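Ammonium transporter (Kuenenia stuttgartiensis, PDB 6EU6) probably binds and senses ammonium at the membrane, as the Amt-type sensor domain of a signalling system built on a histidine kinase. Local coordinates at residues A[267-280]-A[295-307]. Numbering follows the deposited sequence.
Sequences GSLFTAILAGLVAI and IGLITGILAIIAE
E307 OE2 is met by T271 OG1 at 2.7 Å across the contact and hydrogen-bonded by S321 OG. It joins segments 267-280 and 295-307, two helices of the Amt membrane bundle, whose N-to-C directions differ by 129° and whose axes come within 8.0 Å. T271 OG1 also lies near G267 O in its own helix. The other carboxylate oxygen, E307 OE1, accepts a hydrogen bond from S268 OG at 2.8 Å, on the syn side and 22° out of the carboxylate plane. R261 NH1 of helix 234-261 hydrogen-bonds S268 OG. With CG anti to the backbone N (chi1 169°) and an extended chain beyond it, E307 spans from its own helix to these hydroxyls. An alanine here would remove the carboxylate, and S268 and S321 would probably each lose a hydrogen-bonding partner. Beyond this polar end, small residues let the backbones close in: the CA atoms of A272 and G300 are 4.3 Å apart, and A275 CB meets A303 CB at a tight 3.3 Å. I304 lays CG1 and CD1 against the S268 carbonyl and the A272 methyl. At the far end, the I280 and I295 side chains cross at about a right angle, touching through their CD1 atoms. T299 OG1 hydrogen-bonds the I295 carbonyl one turn back, from above the carbonyl plane, leaving T299 CG2 3.2 Å from A275 O.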
loop_
_atom_site.group_PDB
_atom_site.type_symbol
_atom_site.label_atom_id
_atom_site.label_comp_id
_atom_site.label_asym_id
_atom_site.label_seq_id
_atom_site.Cartn_x
_atom_site.Cartn_y
_atom_site.Cartn_z
ATOM N N GLY A 267 -18.490 13.815 -0.277
ATOM C CA GLY A 267 -19.117 12.581 -0.762
ATOM C C GLY A 267 -19.174 12.558 -2.282
ATOM O O GLY A 267 -18.752 11.595 -2.920
ATOM N N SER A 268 -19.624 13.657 -2.846
ATOM C CA SER A 268 -19.814 13.768 -4.290
ATOM C C SER A 268 -18.497 13.896 -4.989
ATOM O O SER A 268 -18.383 13.469 -6.128
ATOM C CB SER A 268 -20.730 14.949 -4.639
ATOM O OG SER A 268 -22.011 14.583 -4.217
ATOM N N LEU A 269 -17.498 14.534 -4.355
ATOM C CA LEU A 269 -16.184 14.613 -4.972
ATOM C C LEU A 269 -15.581 13.203 -5.114
ATOM O O LEU A 269 -15.017 12.847 -6.152
ATOM C CB LEU A 269 -15.265 15.486 -4.140
ATOM C CG LEU A 269 -13.805 15.477 -4.564
ATOM C CD1 LEU A 269 -13.646 16.176 -5.887
ATOM C CD2 LEU A 269 -12.964 16.169 -3.504
ATOM N N PHE A 270 -15.706 12.385 -4.063
ATOM C CA PHE A 270 -15.206 11.002 -4.150
ATOM C C PHE A 270 -15.936 10.226 -5.193
ATOM O O PHE A 270 -15.329 9.524 -6.023
ATOM C CB PHE A 270 -15.408 10.220 -2.815
ATOM C CG PHE A 270 -14.705 10.821 -1.595
ATOM C CD1 PHE A 270 -13.431 11.248 -1.646
ATOM C CD2 PHE A 270 -15.330 10.840 -0.383
ATOM C CE1 PHE A 270 -12.778 11.805 -0.555
ATOM C CE2 PHE A 270 -14.697 11.385 0.721
ATOM C CZ PHE A 270 -13.404 11.835 0.633
ATOM N N THR A 271 -17.268 10.347 -5.192
ATOM C CA THR A 271 -18.087 9.657 -6.207
ATOM C C THR A 271 -17.554 9.942 -7.599
ATOM O O THR A 271 -17.450 9.071 -8.424
ATOM C CB THR A 271 -19.574 10.055 -6.071
ATOM O OG1 THR A 271 -20.025 9.638 -4.808
ATOM C CG2 THR A 271 -20.444 9.417 -7.138
ATOM N N ALA A 272 -17.286 11.208 -7.887
ATOM C CA ALA A 272 -16.895 11.557 -9.193
ATOM C C ALA A 272 -15.513 10.960 -9.587
ATOM O O ALA A 272 -15.334 10.525 -10.717
ATOM C CB ALA A 272 -16.911 13.066 -9.319
ATOM N N ILE A 273 -14.531 11.021 -8.647
ATOM C CA ILE A 273 -13.221 10.480 -8.862
ATOM C C ILE A 273 -13.327 8.996 -9.187
ATOM O O ILE A 273 -12.799 8.542 -10.187
ATOM C CB ILE A 273 -12.304 10.754 -7.642
ATOM C CG1 ILE A 273 -12.038 12.272 -7.612
ATOM C CG2 ILE A 273 -11.027 9.969 -7.825
ATOM C CD1 ILE A 273 -11.422 12.762 -6.330
ATOM N N LEU A 274 -14.033 8.260 -8.338
ATOM C CA LEU A 274 -14.129 6.847 -8.548
ATOM C C LEU A 274 -14.890 6.490 -9.853
ATOM O O LEU A 274 -14.518 5.538 -10.540
ATOM C CB LEU A 274 -14.777 6.177 -7.343
ATOM C CG LEU A 274 -14.166 6.237 -5.968
ATOM C CD1 LEU A 274 -14.916 5.198 -5.106
ATOM C CD2 LEU A 274 -12.718 5.919 -6.035
ATOM N N ALA A 275 -15.955 7.247 -10.158
ATOM C CA ALA A 275 -16.682 7.060 -11.425
ATOM C C ALA A 275 -15.803 7.293 -12.631
ATOM O O ALA A 275 -15.856 6.563 -13.602
ATOM C CB ALA A 275 -17.921 7.933 -11.505
ATOM N N GLY A 276 -14.913 8.261 -12.564
ATOM C CA GLY A 276 -13.985 8.433 -13.648
ATOM C C GLY A 276 -13.004 7.312 -13.834
ATOM O O GLY A 276 -12.719 6.954 -14.979
ATOM N N LEU A 277 -12.509 6.768 -12.706
ATOM C CA LEU A 277 -11.740 5.581 -12.727
ATOM C C LEU A 277 -12.479 4.408 -13.386
ATOM O O LEU A 277 -11.924 3.733 -14.238
ATOM C CB LEU A 277 -11.180 5.264 -11.362
ATOM C CG LEU A 277 -10.049 6.251 -10.920
ATOM C CD1 LEU A 277 -9.902 6.315 -9.401
ATOM C CD2 LEU A 277 -8.699 5.943 -11.566
ATOM N N VAL A 278 -13.698 4.201 -12.979
ATOM C CA VAL A 278 -14.523 3.113 -13.515
ATOM C C VAL A 278 -14.645 3.315 -15.028
ATOM O O VAL A 278 -14.360 2.413 -15.803
ATOM C CB VAL A 278 -15.884 3.046 -12.831
ATOM C CG1 VAL A 278 -16.844 2.186 -13.658
ATOM C CG2 VAL A 278 -15.760 2.472 -11.398
ATOM N N ALA A 279 -14.914 4.544 -15.454
ATOM C CA ALA A 279 -15.163 4.785 -16.859
ATOM C C ALA A 279 -13.969 4.537 -17.732
ATOM O O ALA A 279 -14.075 3.894 -18.819
ATOM C CB ALA A 279 -15.697 6.185 -17.081
ATOM N N ILE A 280 -12.798 4.983 -17.258
ATOM C CA ILE A 280 -11.583 4.842 -18.048
ATOM C C ILE A 280 -11.107 3.386 -18.142
ATOM O O ILE A 280 -10.365 3.035 -19.035
ATOM C CB ILE A 280 -10.474 5.777 -17.569
ATOM C CG1 ILE A 280 -9.469 5.985 -18.659
ATOM C CG2 ILE A 280 -9.750 5.188 -16.334
ATOM C CD1 ILE A 280 -10.000 6.766 -19.840
ATOM N N ILE A 295 -13.160 12.097 -21.022
ATOM C CA ILE A 295 -13.969 11.002 -20.396
ATOM C C ILE A 295 -14.147 11.262 -18.881
ATOM O O ILE A 295 -15.242 11.127 -18.361
ATOM C CB ILE A 295 -13.377 9.616 -20.632
ATOM C CG1 ILE A 295 -13.418 9.304 -22.162
ATOM C CG2 ILE A 295 -14.136 8.518 -19.825
ATOM C CD1 ILE A 295 -12.505 8.161 -22.604
ATOM N N GLY A 296 -13.076 11.695 -18.203
ATOM C CA GLY A 296 -13.129 12.027 -16.790
ATOM C C GLY A 296 -14.092 13.171 -16.484
ATOM O O GLY A 296 -14.894 13.082 -15.554
ATOM N N LEU A 297 -13.982 14.241 -17.252
ATOM C CA LEU A 297 -14.816 15.425 -17.098
ATOM C C LEU A 297 -16.297 15.091 -17.265
ATOM O O LEU A 297 -17.131 15.352 -16.390
ATOM C CB LEU A 297 -14.378 16.432 -18.109
ATOM C CG LEU A 297 -15.186 17.702 -18.327
ATOM C CD1 LEU A 297 -14.305 18.616 -19.195
ATOM C CD2 LEU A 297 -16.557 17.484 -18.974
ATOM N N ILE A 298 -16.610 14.408 -18.327
ATOM C CA ILE A 298 -17.974 14.018 -18.597
ATOM C C ILE A 298 -18.513 13.038 -17.531
ATOM O O ILE A 298 -19.631 13.182 -17.030
ATOM C CB ILE A 298 -18.024 13.309 -19.941
ATOM C CG1 ILE A 298 -17.784 14.280 -21.084
ATOM C CG2 ILE A 298 -19.401 12.618 -20.134
ATOM C CD1 ILE A 298 -17.455 13.528 -22.395
ATOM N N THR A 299 -17.682 12.041 -17.161
ATOM C CA THR A 299 -18.114 11.048 -16.189
ATOM C C THR A 299 -18.287 11.651 -14.812
ATOM O O THR A 299 -19.246 11.341 -14.100
ATOM C CB THR A 299 -17.143 9.861 -16.103
ATOM O OG1 THR A 299 -16.923 9.328 -17.413
ATOM C CG2 THR A 299 -17.647 8.753 -15.080
ATOM N N GLY A 300 -17.389 12.522 -14.424
ATOM C CA GLY A 300 -17.470 13.151 -13.130
ATOM C C GLY A 300 -18.830 13.852 -12.854
ATOM O O GLY A 300 -19.486 13.636 -11.844
ATOM N N ILE A 301 -19.208 14.746 -13.744
ATOM C CA ILE A 301 -20.491 15.431 -13.690
ATOM C C ILE A 301 -21.661 14.440 -13.816
ATOM O O ILE A 301 -22.592 14.503 -13.032
ATOM C CB ILE A 301 -20.528 16.493 -14.810
ATOM C CG1 ILE A 301 -19.521 17.593 -14.455
ATOM C CG2 ILE A 301 -21.897 17.101 -15.004
ATOM C CD1 ILE A 301 -19.092 18.370 -15.658
ATOM N N LEU A 302 -21.652 13.561 -14.807
ATOM C CA LEU A 302 -22.810 12.701 -14.993
ATOM C C LEU A 302 -22.995 11.774 -13.795
ATOM O O LEU A 302 -24.147 11.386 -13.433
ATOM C CB LEU A 302 -22.714 11.871 -16.250
ATOM C CG LEU A 302 -22.767 12.654 -17.569
ATOM C CD1 LEU A 302 -22.668 11.717 -18.755
ATOM C CD2 LEU A 302 -24.099 13.334 -17.621
ATOM N N ALA A 303 -21.886 11.392 -13.166
ATOM C CA ALA A 303 -21.994 10.458 -12.038
ATOM C C ALA A 303 -22.630 11.133 -10.810
ATOM O O ALA A 303 -23.393 10.515 -10.070
ATOM C CB ALA A 303 -20.643 9.874 -11.690
ATOM N N ILE A 304 -22.326 12.417 -10.616
ATOM C CA ILE A 304 -22.877 13.176 -9.527
ATOM C C ILE A 304 -24.387 13.414 -9.790
ATOM O O ILE A 304 -25.158 13.343 -8.834
ATOM C CB ILE A 304 -22.154 14.528 -9.380
ATOM C CG1 ILE A 304 -20.742 14.283 -8.838
ATOM C CG2 ILE A 304 -22.909 15.474 -8.450
ATOM C CD1 ILE A 304 -19.893 15.545 -8.911
ATOM N N ILE A 305 -24.763 13.637 -11.064
ATOM C CA ILE A 305 -26.166 13.839 -11.385
ATOM C C ILE A 305 -26.882 12.539 -11.064
ATOM O O ILE A 305 -27.943 12.506 -10.413
ATOM C CB ILE A 305 -26.337 14.261 -12.837
ATOM C CG1 ILE A 305 -25.828 15.710 -12.977
ATOM C CG2 ILE A 305 -27.817 14.128 -13.286
ATOM C CD1 ILE A 305 -25.557 16.145 -14.399
ATOM N N ALA A 306 -26.313 11.449 -11.549
ATOM C CA ALA A 306 -26.842 10.139 -11.271
ATOM C C ALA A 306 -26.963 9.793 -9.820
ATOM O O ALA A 306 -27.990 9.233 -9.381
ATOM C CB ALA A 306 -26.097 9.073 -12.018
ATOM N N GLU A 307 -25.947 10.131 -9.041
ATOM C CA GLU A 307 -25.991 9.822 -7.634
ATOM C C GLU A 307 -27.214 10.493 -6.957
ATOM O O GLU A 307 -27.926 9.852 -6.177
ATOM C CB GLU A 307 -24.720 10.347 -6.997
ATOM C CG GLU A 307 -24.671 10.356 -5.512
ATOM C CD GLU A 307 -23.391 11.054 -4.973
ATOM O OE1 GLU A 307 -23.104 12.249 -5.234
ATOM O OE2 GLU A 307 -22.622 10.369 -4.292
#